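Local coordinates for dipicolinate synthase subunit A (Bacillus halodurans, PDB 3D4O), which probably contributes, as the Rossmann-type A subunit of dipicolinate synthase, the dinucleotide-dependent oxidoreductase step that forms dipicolinate, at residues Gly198-His203 with Ala208-Asp213. Residues are numbered along the deposited sequence; the frame is centred on the assembly and turned at random.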
loop_
_atom_site.group_PDB
_atom_site.type_symbol
_atom_site.label_atom_id
_atom_site.label_comp_id
_atom_site.label_asym_id
_atom_site.label_seq_id
_atom_site.Cartn_x
_atom_site.Cartn_y
_atom_site.Cartn_z
ATOM N N GLY C 198 -11.766 -0.209 20.886
ATOM C CA GLY C 198 -11.608 -1.668 20.770
ATOM C C GLY C 198 -10.206 -2.070 20.405
ATOM O O GLY C 198 -9.940 -3.083 19.738
HETATM N N MSE C 199 -9.289 -1.237 20.810
HETATM C CA MSE C 199 -7.908 -1.524 20.567
HETATM C C MSE C 199 -7.212 -1.702 21.922
HETATM O O MSE C 199 -7.762 -1.364 22.963
HETATM C CB MSE C 199 -7.272 -0.411 19.742
HETATM C CG MSE C 199 -7.940 -0.246 18.382
HETATM SE SE MSE C 199 -7.164 1.190 17.279
HETATM C CE MSE C 199 -7.296 2.609 18.531
ATOM N N GLU C 200 -5.982 -2.188 21.892
ATOM C CA GLU C 200 -5.272 -2.500 23.135
ATOM C C GLU C 200 -4.370 -1.353 23.559
ATOM O O GLU C 200 -3.390 -1.060 22.880
ATOM C CB GLU C 200 -4.434 -3.785 22.998
ATOM C CG GLU C 200 -3.627 -4.044 24.271
ATOM C CD GLU C 200 -2.649 -5.217 24.182
ATOM O OE1 GLU C 200 -2.647 -5.979 23.180
ATOM O OE2 GLU C 200 -1.876 -5.356 25.148
ATOM N N PRO C 201 -4.711 -0.681 24.662
ATOM C CA PRO C 201 -3.829 0.397 25.069
ATOM C C PRO C 201 -2.701 -0.084 25.909
ATOM O O PRO C 201 -2.785 -1.138 26.527
ATOM C CB PRO C 201 -4.716 1.255 25.971
ATOM C CG PRO C 201 -5.678 0.305 26.584
ATOM C CD PRO C 201 -5.876 -0.816 25.560
ATOM N N PHE C 202 -1.631 0.682 25.900
ATOM C CA PHE C 202 -0.515 0.428 26.801
ATOM C C PHE C 202 0.189 1.717 27.157
ATOM O O PHE C 202 0.260 2.602 26.348
ATOM C CB PHE C 202 0.469 -0.596 26.243
ATOM C CG PHE C 202 1.255 -0.140 25.025
ATOM C CD1 PHE C 202 0.727 -0.279 23.759
ATOM C CD2 PHE C 202 2.544 0.330 25.163
ATOM C CE1 PHE C 202 1.449 0.074 22.642
ATOM C CE2 PHE C 202 3.297 0.691 24.052
ATOM C CZ PHE C 202 2.737 0.574 22.793
ATOM N N HIS C 203 0.696 1.824 28.376
ATOM C CA HIS C 203 1.402 3.043 28.759
ATOM C C HIS C 203 2.705 3.049 27.999
ATOM O O HIS C 203 3.459 2.067 27.955
ATOM C CB HIS C 203 1.641 3.156 30.274
ATOM C CG HIS C 203 2.044 4.529 30.719
ATOM N ND1 HIS C 203 3.355 4.957 30.736
ATOM C CD2 HIS C 203 1.307 5.560 31.201
ATOM C CE1 HIS C 203 3.405 6.191 31.204
ATOM N NE2 HIS C 203 2.176 6.579 31.495
ATOM N N ALA C 208 9.066 -1.205 25.523
ATOM C CA ALA C 208 10.046 -2.290 25.331
ATOM C C ALA C 208 9.387 -3.629 25.504
ATOM O O ALA C 208 9.614 -4.573 24.758
ATOM C CB ALA C 208 11.235 -2.163 26.313
ATOM N N GLN C 209 8.555 -3.704 26.517
ATOM C CA GLN C 209 7.835 -4.953 26.825
ATOM C C GLN C 209 6.750 -5.177 25.806
ATOM O O GLN C 209 6.581 -6.264 25.262
ATOM C CB GLN C 209 7.238 -4.880 28.238
ATOM C CG GLN C 209 6.147 -5.882 28.561
ATOM C CD GLN C 209 5.493 -5.563 29.927
ATOM O OE1 GLN C 209 6.191 -5.261 30.917
ATOM N NE2 GLN C 209 4.161 -5.595 29.968
ATOM N N GLU C 210 6.054 -4.112 25.483
ATOM C CA GLU C 210 4.846 -4.256 24.653
ATOM C C GLU C 210 5.096 -4.475 23.164
ATOM O O GLU C 210 4.248 -5.074 22.465
ATOM C CB GLU C 210 3.896 -3.086 24.901
ATOM C CG GLU C 210 3.457 -3.049 26.356
ATOM C CD GLU C 210 2.644 -4.267 26.741
ATOM O OE1 GLU C 210 1.914 -4.820 25.870
ATOM O OE2 GLU C 210 2.733 -4.656 27.919
ATOM N N LEU C 211 6.279 -4.097 22.710
ATOM C CA LEU C 211 6.603 -4.164 21.270
ATOM C C LEU C 211 7.407 -5.370 20.849
ATOM O O LEU C 211 7.861 -5.457 19.704
ATOM C CB LEU C 211 7.344 -2.902 20.798
ATOM C CG LEU C 211 6.607 -1.556 20.887
ATOM C CD1 LEU C 211 7.396 -0.477 20.141
ATOM C CD2 LEU C 211 5.211 -1.649 20.367
ATOM N N ARG C 212 7.614 -6.281 21.785
ATOM C CA ARG C 212 8.446 -7.452 21.522
ATOM C C ARG C 212 7.821 -8.447 20.553
ATOM O O ARG C 212 8.516 -9.304 20.008
ATOM C CB ARG C 212 8.939 -8.117 22.821
ATOM C CG ARG C 212 7.940 -8.770 23.720
ATOM C CD ARG C 212 8.544 -8.870 25.123
ATOM N N ASP C 213 6.526 -8.301 20.303
ATOM C CA ASP C 213 5.835 -9.192 19.363
ATOM C C ASP C 213 5.187 -8.441 18.209
ATOM O O ASP C 213 4.399 -8.988 17.438
ATOM C CB ASP C 213 4.786 -10.052 20.074
ATOM C CG ASP C 213 3.700 -9.231 20.746
ATOM O OD1 ASP C 213 3.819 -7.986 20.769
ATOM O OD2 ASP C 213 2.728 -9.839 21.256
#
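Edge strand 200-203 of the C-terminal Rossmann-type sheet and the short helix 207-210 that follows it meet where Glu210 packs over one face of the Phe202 ring and Leu211 meets its CZ, within the crossover that carries the chain from this outermost strand across to strand 216-219. The evidence for a CH-pi contact is direct: Glu210 CB stands 3.9 Å from the Phe202 ring centroid, 20° off the ring normal, displaced toward the rim, with CD2 of Phe202 its nearest ring atom at 3.7 Å. Glu210 CG, also 3.7 Å from Phe202 CD2, lies above the ring plane but outside the rim. The Glu210 chain then bends at chi2 (-64°), turning its carboxylate toward Glu200. Phe202 CZ approaches Leu211 CD2 obliquely at 4.1 Å; Phe202 also touches Leu161 and Leu211 touches Ala159, both of strand 157-161. The extended side chain of Glu200, which touches Lys182, brings OE2 to 3.9 Å from Glu210 OE1, their carboxylate planes 74° apart. Glu210 OE1 is hydrogen-bonded outside this pair, and Gln209 NE2 gives Glu210 OE2 a weak bond (2.7 Å). The joint thus rests on apolar and CH-pi packing; the paired acids, probably modestly unfavourable, could slightly favour protonation of one.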